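Local coordinates for protein phenolic acid decarboxylase (Sedimentibacter hydroxybenzoicus, PDB 7AE5) that catalyses the reversible, non-oxidative decarboxylation of 4-hydroxybenzoate and 3,4-dihydroxybenzoate, using prenylated FMN and manganese, and so detoxifies phenolic compounds under anaerobic conditions, at residues E195-N209 with G256-R270. Sequence-based numbering, arbitrary orientation.
Sequences EAENKPLPIAITIGN and GSEVVLEGHIIPRVR
Strands 201-207 and 259-265 pair antiparallel in the sheet of the Rift-related domain of this UbiD-family enzyme, a domain of the FMN-binding clan; the side chain of Ile-265 lies about 5 Å from that of Met-184, predicted to bind prenylated FMN. Backbone bonds run both ways between Leu-201 and Ile-265, Ile-203 and Gly-263, Ile-205 and Leu-261, and Ile-207 and Val-259; only that from Leu-201 N to Ile-265 O is weak. On one face of the pair Ile-205 CB meets Leu-261 CB at 3.7 Å, while Ile-207 CD1 touches Leu-261 CD1 at 4.0 Å. Glu-258 and Val-259 both face Ile-207 in a classic beta bulge, Glu-258 N bonds to Gly-208 O, and Ser-257 OG donates to Asn-209 OD1 (2.6 Å) in the plane of that amide. At the other end, Pro-200 lies alongside His-264: its CB approaches His-264 CD2 to 3.4 Å, and its CG sits over one ring face, displaced toward the rim, in a CH-pi contact; the ring's ND1 is hydrogen-bonded to Asp-295.

Past the strands, Glu-195 at the end of helix 188-196 reaches the turn 266-269. Its extended chain, with CG anti to the carbonyl carbon (chi1 -64°), carries the carboxylate to Arg-270, where carboxylate and guanidinium planes lie 13° apart. Glu-195 OE1 takes Arg-270 NH2 at 2.8 Å through its syn lone pair, and Glu-195 OE2 pairs with Arg-270 NH1. Glu-195 OE2 also accepts Arg-268 N (2.8 Å) on its anti side, tilted out of the carboxylate plane, while Arg-268 NH1 binds Glu-195 O (2.7 Å) from above the carbonyl plane. A glutamine in place of Glu-195 would probably leave Arg-270 without its countercharge and weaken the hold on the turn. Carboxylate and helix-end carbonyl are thus likely to limit the turning of both guanidinium groups, whose Arg-270 NE and Arg-268 NH1 also bond to Pro-61 O and Pro-64 O of the ShdD chain.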
ATOM      1  N   GLU C 195      18.590  48.429 -10.508  1.00 74.68           N
ATOM      2  CA  GLU C 195      17.318  48.875 -11.063  1.00 72.91           C
ATOM      3  C   GLU C 195      16.571  49.827 -10.138  1.00 75.20           C
ATOM      4  O   GLU C 195      15.694  50.562 -10.607  1.00 72.92           O
ATOM      5  CB  GLU C 195      16.438  47.668 -11.397  1.00 73.05           C
ATOM      6  CG  GLU C 195      17.018  46.781 -12.488  1.00 69.69           C
ATOM      7  CD  GLU C 195      16.077  45.669 -12.907  1.00 69.31           C
ATOM      8  OE1 GLU C 195      15.769  44.797 -12.066  1.00 73.84           O
ATOM      9  OE2 GLU C 195      15.649  45.664 -14.080  1.00 64.37           O
ATOM     10  N   ALA C 196      16.894  49.836  -8.842  1.00 90.60           N
ATOM     11  CA  ALA C 196      16.258  50.789  -7.938  1.00 92.21           C
ATOM     12  C   ALA C 196      16.771  52.203  -8.182  1.00 90.38           C
ATOM     13  O   ALA C 196      15.999  53.166  -8.126  1.00 89.66           O
ATOM     14  CB  ALA C 196      16.488  50.378  -6.484  1.00 96.82           C
ATOM     15  N   GLU C 197      18.068  52.349  -8.450  1.00107.14           N
ATOM     16  CA  GLU C 197      18.657  53.643  -8.763  1.00105.41           C
ATOM     17  C   GLU C 197      18.919  53.822 -10.254  1.00100.97           C
ATOM     18  O   GLU C 197      19.608  54.771 -10.641  1.00 99.51           O
ATOM     19  CB  GLU C 197      19.951  53.845  -7.970  1.00107.37           C
ATOM     20  CG  GLU C 197      20.938  52.701  -8.078  1.00107.35           C
ATOM     21  CD  GLU C 197      22.060  52.798  -7.062  1.00109.90           C
ATOM     22  OE1 GLU C 197      22.989  51.964  -7.117  1.00109.74           O
ATOM     23  OE2 GLU C 197      22.014  53.709  -6.210  1.00111.91           O
ATOM     24  N   ASN C 198      18.396  52.920 -11.093  1.00 83.54           N
ATOM     25  CA  ASN C 198      18.377  53.090 -12.548  1.00 79.10           C
ATOM     26  C   ASN C 198      19.791  53.081 -13.138  1.00 76.82           C
ATOM     27  O   ASN C 198      20.166  53.959 -13.916  1.00 74.50           O
ATOM     28  CB  ASN C 198      17.628  54.370 -12.934  1.00 78.15           C
ATOM     29  CG  ASN C 198      17.015  54.298 -14.317  1.00 74.60           C
ATOM     30  OD1 ASN C 198      16.773  53.214 -14.848  1.00 73.01           O
ATOM     31  ND2 ASN C 198      16.756  55.458 -14.908  1.00 73.72           N
ATOM     32  N   LYS C 199      20.574  52.067 -12.769  1.00 72.75           N
ATOM     33  CA  LYS C 199      21.931  51.946 -13.278  1.00 70.33           C
ATOM     34  C   LYS C 199      22.112  50.643 -14.047  1.00 67.47           C
ATOM     35  O   LYS C 199      21.485  49.629 -13.722  1.00 68.92           O
ATOM     36  CB  LYS C 199      22.967  52.001 -12.147  1.00 73.38           C
ATOM     37  CG  LYS C 199      22.802  53.167 -11.192  1.00 76.59           C
ATOM     38  CD  LYS C 199      23.866  53.132 -10.107  1.00 79.46           C
ATOM     39  CE  LYS C 199      23.938  54.453  -9.358  1.00 81.67           C
ATOM     40  NZ  LYS C 199      24.836  55.430 -10.031  1.00 79.60           N
ATOM     41  N   PRO C 200      22.955  50.644 -15.079  1.00 69.28           N
ATOM     42  CA  PRO C 200      23.282  49.390 -15.767  1.00 66.26           C
ATOM     43  C   PRO C 200      24.024  48.430 -14.849  1.00 68.31           C
ATOM     44  O   PRO C 200      24.575  48.813 -13.815  1.00 71.69           O
ATOM     45  CB  PRO C 200      24.176  49.843 -16.928  1.00 62.40           C
ATOM     46  CG  PRO C 200      23.792  51.269 -17.172  1.00 62.91           C
ATOM     47  CD  PRO C 200      23.409  51.830 -15.827  1.00 67.31           C
ATOM     48  N   LEU C 201      24.035  47.163 -15.246  1.00 64.28           N
ATOM     49  CA  LEU C 201      24.784  46.119 -14.544  1.00 65.69           C
ATOM     50  C   LEU C 201      25.655  45.398 -15.562  1.00 61.13           C
ATOM     51  O   LEU C 201      25.119  44.667 -16.420  1.00 57.91           O
ATOM     52  CB  LEU C 201      23.854  45.142 -13.830  1.00 68.62           C
ATOM     53  CG  LEU C 201      24.364  44.542 -12.515  1.00 73.34           C
ATOM     54  CD1 LEU C 201      23.260  43.773 -11.825  1.00 77.10           C
ATOM     55  CD2 LEU C 201      25.568  43.637 -12.734  1.00 71.46           C
ATOM     56  N   PRO C 202      26.976  45.541 -15.494  1.00 66.15           N
ATOM     57  CA  PRO C 202      27.831  45.019 -16.565  1.00 62.34           C
ATOM     58  C   PRO C 202      28.006  43.510 -16.486  1.00 61.98           C
ATOM     59  O   PRO C 202      28.164  42.933 -15.408  1.00 65.65           O
ATOM     60  CB  PRO C 202      29.168  45.741 -16.340  1.00 63.73           C
ATOM     61  CG  PRO C 202      29.074  46.397 -14.976  1.00 68.32           C
ATOM     62  CD  PRO C 202      27.756  46.056 -14.358  1.00 70.26           C
ATOM     63  N   ILE C 203      27.959  42.872 -17.658  1.00 67.10           N
ATOM     64  CA  ILE C 203      28.262  41.453 -17.803  1.00 66.46           C
ATOM     65  C   ILE C 203      29.115  41.266 -19.049  1.00 63.61           C
ATOM     66  O   ILE C 203      29.190  42.135 -19.921  1.00 61.65           O
ATOM     67  CB  ILE C 203      26.997  40.561 -17.898  1.00 65.10           C
ATOM     68  CG1 ILE C 203      26.438  40.560 -19.322  1.00 60.67           C
ATOM     69  CG2 ILE C 203      25.932  40.989 -16.897  1.00 68.15           C
ATOM     70  CD1 ILE C 203      25.321  39.565 -19.528  1.00 59.30           C
ATOM     71  N   ALA C 204      29.769  40.110 -19.120  1.00 55.74           N
ATOM     72  CA  ALA C 204      30.514  39.686 -20.295  1.00 54.01           C
ATOM     73  C   ALA C 204      30.006  38.322 -20.738  1.00 52.90           C
ATOM     74  O   ALA C 204      29.806  37.427 -19.912  1.00 55.12           O
ATOM     75  CB  ALA C 204      32.017  39.624 -20.015  1.00 56.88           C
ATOM     76  N   ILE C 205      29.791  38.173 -22.041  1.00 54.25           N
ATOM     77  CA  ILE C 205      29.245  36.951 -22.623  1.00 53.10           C
ATOM     78  C   ILE C 205      30.300  36.384 -23.562  1.00 54.70           C
ATOM     79  O   ILE C 205      30.568  36.961 -24.623  1.00 54.78           O
ATOM     80  CB  ILE C 205      27.925  37.208 -23.363  1.00 50.19           C
ATOM     81  CG1 ILE C 205      26.881  37.792 -22.411  1.00 49.60           C
ATOM     82  CG2 ILE C 205      27.404  35.931 -23.993  1.00 49.24           C
ATOM     83  CD1 ILE C 205      25.697  38.407 -23.119  1.00 48.16           C
ATOM     84  N   THR C 206      30.901  35.262 -23.177  1.00 58.89           N
ATOM     85  CA  THR C 206      31.958  34.637 -23.961  1.00 61.19           C
ATOM     86  C   THR C 206      31.419  33.426 -24.710  1.00 61.03           C
ATOM     87  O   THR C 206      30.682  32.608 -24.149  1.00 58.86           O
ATOM     88  CB  THR C 206      33.132  34.221 -23.072  1.00 63.87           C
ATOM     89  OG1 THR C 206      32.752  33.104 -22.260  1.00 64.81           O
ATOM     90  CG2 THR C 206      33.556  35.379 -22.177  1.00 64.40           C
ATOM     91  N   ILE C 207      31.795  33.317 -25.984  1.00 55.74           N
ATOM     92  CA  ILE C 207      31.328  32.262 -26.875  1.00 54.47           C
ATOM     93  C   ILE C 207      32.540  31.587 -27.500  1.00 56.39           C
ATOM     94  O   ILE C 207      33.496  32.259 -27.903  1.00 58.56           O
ATOM     95  CB  ILE C 207      30.389  32.821 -27.966  1.00 53.76           C
ATOM     96  CG1 ILE C 207      29.223  33.582 -27.329  1.00 50.25           C
ATOM     97  CG2 ILE C 207      29.875  31.705 -28.864  1.00 53.13           C
ATOM     98  CD1 ILE C 207      28.488  34.495 -28.286  1.00 49.49           C
ATOM     99  N   GLY C 208      32.502  30.258 -27.579  1.00 52.12           N
ATOM    100  CA  GLY C 208      33.607  29.503 -28.140  1.00 53.09           C
ATOM    101  C   GLY C 208      34.784  29.416 -27.190  1.00 54.15           C
ATOM    102  O   GLY C 208      35.710  30.227 -27.267  1.00 55.68           O
ATOM    103  N   ASN C 209      34.766  28.429 -26.298  1.00 56.32           N
ATOM    104  CA  ASN C 209      35.721  28.368 -25.204  1.00 57.17           C
ATOM    105  C   ASN C 209      36.364  26.993 -25.113  1.00 57.21           C
ATOM    106  O   ASN C 209      35.896  26.014 -25.702  1.00 56.30           O
ATOM    107  CB  ASN C 209      35.053  28.697 -23.861  1.00 56.46           C
ATOM    108  CG  ASN C 209      34.687  30.160 -23.733  1.00 56.96           C
ATOM    109  OD1 ASN C 209      35.557  31.031 -23.726  1.00 58.19           O
ATOM    110  ND2 ASN C 209      33.393  30.438 -23.621  1.00 57.27           N
ATOM    111  N   GLY C 256      41.311  33.027 -24.705  1.00 69.79           N
ATOM    112  CA  GLY C 256      41.121  32.394 -25.992  1.00 69.38           C
ATOM    113  C   GLY C 256      39.704  32.264 -26.508  1.00 67.49           C
ATOM    114  O   GLY C 256      39.488  31.507 -27.462  1.00 67.01           O
ATOM    115  N   SER C 257      38.734  32.968 -25.929  1.00 62.35           N
ATOM    116  CA  SER C 257      37.374  32.895 -26.446  1.00 60.64           C
ATOM    117  C   SER C 257      37.309  33.371 -27.887  1.00 61.16           C
ATOM    118  O   SER C 257      37.985  34.326 -28.283  1.00 62.67           O
ATOM    119  CB  SER C 257      36.424  33.732 -25.597  1.00 59.75           C
ATOM    120  OG  SER C 257      36.559  33.406 -24.233  1.00 59.53           O
ATOM    121  N   GLU C 258      36.465  32.703 -28.670  1.00 60.22           N
ATOM    122  CA  GLU C 258      36.270  33.117 -30.050  1.00 60.62           C
ATOM    123  C   GLU C 258      35.564  34.464 -30.123  1.00 60.47           C
ATOM    124  O   GLU C 258      35.909  35.304 -30.961  1.00 61.61           O
ATOM    125  CB  GLU C 258      35.484  32.050 -30.804  1.00 59.37           C
ATOM    126  CG  GLU C 258      36.200  30.714 -30.882  1.00 59.62           C
ATOM    127  CD  GLU C 258      37.022  30.570 -32.143  1.00 61.08           C
ATOM    128  OE1 GLU C 258      37.008  31.501 -32.974  1.00 61.86           O
ATOM    129  OE2 GLU C 258      37.675  29.522 -32.310  1.00 61.48           O
ATOM    130  N   VAL C 259      34.577  34.688 -29.257  1.00 56.17           N
ATOM    131  CA  VAL C 259      33.795  35.920 -29.239  1.00 55.87           C
ATOM    132  C   VAL C 259      33.567  36.324 -27.788  1.00 55.46           C
ATOM    133  O   VAL C 259      33.311  35.473 -26.930  1.00 54.50           O
ATOM    134  CB  VAL C 259      32.446  35.754 -29.976  1.00 54.39           C
ATOM    135  CG1 VAL C 259      31.643  37.043 -29.937  1.00 54.11           C
ATOM    136  CG2 VAL C 259      32.657  35.310 -31.417  1.00 54.87           C
ATOM    137  N   VAL C 260      33.670  37.623 -27.510  1.00 59.69           N
ATOM    138  CA  VAL C 260      33.356  38.180 -26.200  1.00 59.42           C
ATOM    139  C   VAL C 260      32.357  39.313 -26.393  1.00 58.92           C
ATOM    140  O   VAL C 260      32.596  40.227 -27.189  1.00 59.85           O
ATOM    141  CB  VAL C 260      34.611  38.689 -25.465  1.00 61.16           C
ATOM    142  CG1 VAL C 260      34.233  39.262 -24.108  1.00 60.93           C
ATOM    143  CG2 VAL C 260      35.630  37.569 -25.308  1.00 61.73           C
ATOM    144  N   LEU C 261      31.242  39.249 -25.672  1.00 60.63           N
ATOM    145  CA  LEU C 261      30.185  40.254 -25.752  1.00 60.75           C
ATOM    146  C   LEU C 261      30.169  41.027 -24.438  1.00 61.85           C
ATOM    147  O   LEU C 261      29.655  40.539 -23.427  1.00 62.41           O
ATOM    148  CB  LEU C 261      28.831  39.606 -26.027  1.00 60.28           C
ATOM    149  CG  LEU C 261      28.739  38.660 -27.223  1.00 59.24           C
ATOM    150  CD1 LEU C 261      27.298  38.244 -27.460  1.00 58.77           C
ATOM    151  CD2 LEU C 261      29.311  39.321 -28.460  1.00 58.63           C
ATOM    152  N   GLU C 262      30.728  42.232 -24.456  1.00 63.26           N
ATOM    153  CA  GLU C 262      30.724  43.094 -23.284  1.00 64.28           C
ATOM    154  C   GLU C 262      29.504  44.004 -23.328  1.00 64.35           C
ATOM    155  O   GLU C 262      29.254  44.671 -24.336  1.00 63.75           O
ATOM    156  CB  GLU C 262      32.011  43.916 -23.213  1.00 65.04           C
ATOM    157  CG  GLU C 262      33.269  43.065 -23.186  1.00 65.98           C
ATOM    158  CD  GLU C 262      34.537  43.892 -23.122  1.00 68.13           C
ATOM    159  OE1 GLU C 262      34.460  45.072 -22.721  1.00 68.86           O
ATOM    160  OE2 GLU C 262      35.612  43.358 -23.469  1.00 69.15           O
ATOM    161  N   GLY C 263      28.747  44.017 -22.242  1.00 61.61           N
ATOM    162  CA  GLY C 263      27.548  44.820 -22.198  1.00 61.63           C
ATOM    163  C   GLY C 263      27.026  44.971 -20.790  1.00 62.60           C
ATOM    164  O   GLY C 263      27.760  44.800 -19.816  1.00 63.40           O
ATOM    165  N   HIS C 264      25.736  45.289 -20.692  1.00 57.40           N
ATOM    166  CA  HIS C 264      25.124  45.542 -19.398  1.00 58.26           C
ATOM    167  C   HIS C 264      23.642  45.207 -19.445  1.00 57.75           C
ATOM    168  O   HIS C 264      22.984  45.368 -20.476  1.00 56.79           O
ATOM    169  CB  HIS C 264      25.304  47.003 -18.966  1.00 58.94           C
ATOM    170  CG  HIS C 264      24.620  47.987 -19.864  1.00 58.31           C
ATOM    171  ND1 HIS C 264      25.280  48.664 -20.866  1.00 57.87           N
ATOM    172  CD2 HIS C 264      23.334  48.411 -19.909  1.00 58.02           C
ATOM    173  CE1 HIS C 264      24.433  49.463 -21.491  1.00 57.37           C
ATOM    174  NE2 HIS C 264      23.244  49.328 -20.929  1.00 57.42           N
ATOM    175  N   ILE C 265      23.123  44.747 -18.306  1.00 48.87           N
ATOM    176  CA  ILE C 265      21.683  44.615 -18.143  1.00 47.41           C
ATOM    177  C   ILE C 265      21.059  46.003 -18.108  1.00 47.74           C
ATOM    178  O   ILE C 265      21.505  46.884 -17.360  1.00 48.91           O
ATOM    179  CB  ILE C 265      21.350  43.824 -16.870  1.00 47.74           C
ATOM    180  CG1 ILE C 265      22.192  42.548 -16.799  1.00 47.80           C
ATOM    181  CG2 ILE C 265      19.863  43.504 -16.822  1.00 47.05           C
ATOM    182  CD1 ILE C 265      21.651  41.512 -15.836  1.00 48.06           C
ATOM    183  N   ILE C 266      20.031  46.207 -18.923  1.00 53.34           N
ATOM    184  CA  ILE C 266      19.351  47.498 -18.996  1.00 53.31           C
ATOM    185  C   ILE C 266      18.360  47.582 -17.841  1.00 53.77           C
ATOM    186  O   ILE C 266      17.439  46.757 -17.756  1.00 53.10           O
ATOM    187  CB  ILE C 266      18.660  47.681 -20.356  1.00 51.94           C
ATOM    188  CG1 ILE C 266      19.556  47.142 -21.473  1.00 51.38           C
ATOM    189  CG2 ILE C 266      18.338  49.146 -20.592  1.00 51.97           C
ATOM    190  CD1 ILE C 266      18.910  47.150 -22.843  1.00 50.03           C
ATOM    191  N   PRO C 267      18.508  48.548 -16.934  1.00 54.19           N
ATOM    192  CA  PRO C 267      17.662  48.568 -15.734  1.00 54.78           C
ATOM    193  C   PRO C 267      16.203  48.845 -16.061  1.00 53.80           C
ATOM    194  O   PRO C 267      15.883  49.619 -16.966  1.00 53.05           O
ATOM    195  CB  PRO C 267      18.267  49.698 -14.890  1.00 56.04           C
ATOM    196  CG  PRO C 267      19.009  50.551 -15.868  1.00 55.78           C
ATOM    197  CD  PRO C 267      19.525  49.613 -16.915  1.00 54.93           C
ATOM    198  N   ARG C 268      15.317  48.191 -15.303  1.00 62.73           N
ATOM    199  CA  ARG C 268      13.871  48.421 -15.360  1.00 61.65           C
ATOM    200  C   ARG C 268      13.289  48.122 -16.740  1.00 59.80           C
ATOM    201  O   ARG C 268      12.350  48.787 -17.183  1.00 58.79           O
ATOM    202  CB  ARG C 268      13.517  49.851 -14.935  1.00 62.26           C
ATOM    203  CG  ARG C 268      14.294  50.352 -13.730  1.00 64.22           C
ATOM    204  CD  ARG C 268      13.770  51.695 -13.255  1.00 64.74           C
ATOM    205  NE  ARG C 268      12.414  51.596 -12.727  1.00 63.72           N
ATOM    206  CZ  ARG C 268      12.095  51.025 -11.573  1.00 63.62           C
ATOM    207  NH1 ARG C 268      13.015  50.484 -10.791  1.00 64.80           N
ATOM    208  NH2 ARG C 268      10.822  50.998 -11.194  1.00 61.99           N
ATOM    209  N   VAL C 269      13.824  47.117 -17.426  1.00 47.95           N
ATOM    210  CA  VAL C 269      13.340  46.715 -18.741  1.00 46.33           C
ATOM    211  C   VAL C 269      12.973  45.240 -18.688  1.00 45.56           C
ATOM    212  O   VAL C 269      13.791  44.405 -18.283  1.00 46.31           O
ATOM    213  CB  VAL C 269      14.382  46.979 -19.841  1.00 46.40           C
ATOM    214  CG1 VAL C 269      13.943  46.342 -21.153  1.00 44.87           C
ATOM    215  CG2 VAL C 269      14.594  48.473 -20.016  1.00 46.89           C
ATOM    216  N   ARG C 270      11.746  44.924 -19.094  1.00 51.97           N
ATOM    217  CA  ARG C 270      11.259  43.552 -19.147  1.00 51.00           C
ATOM    218  C   ARG C 270      10.565  43.342 -20.482  1.00 49.40           C
ATOM    219  O   ARG C 270       9.622  44.068 -20.814  1.00 48.51           O
ATOM    220  CB  ARG C 270      10.303  43.259 -17.988  1.00 50.71           C
ATOM    221  CG  ARG C 270      10.921  43.476 -16.617  1.00 52.38           C
ATOM    222  CD  ARG C 270      12.024  42.470 -16.327  1.00 53.40           C
ATOM    223  NE  ARG C 270      12.416  42.508 -14.924  1.00 54.91           N
ATOM    224  CZ  ARG C 270      13.352  43.307 -14.431  1.00 56.63           C
ATOM    225  NH1 ARG C 270      14.040  44.127 -15.209  1.00 56.93           N
ATOM    226  NH2 ARG C 270      13.607  43.280 -13.126  1.00 58.05           N
TER
HETATM  227  O   HOH W   1      15.899  52.317 -17.244  1.00 48.23           O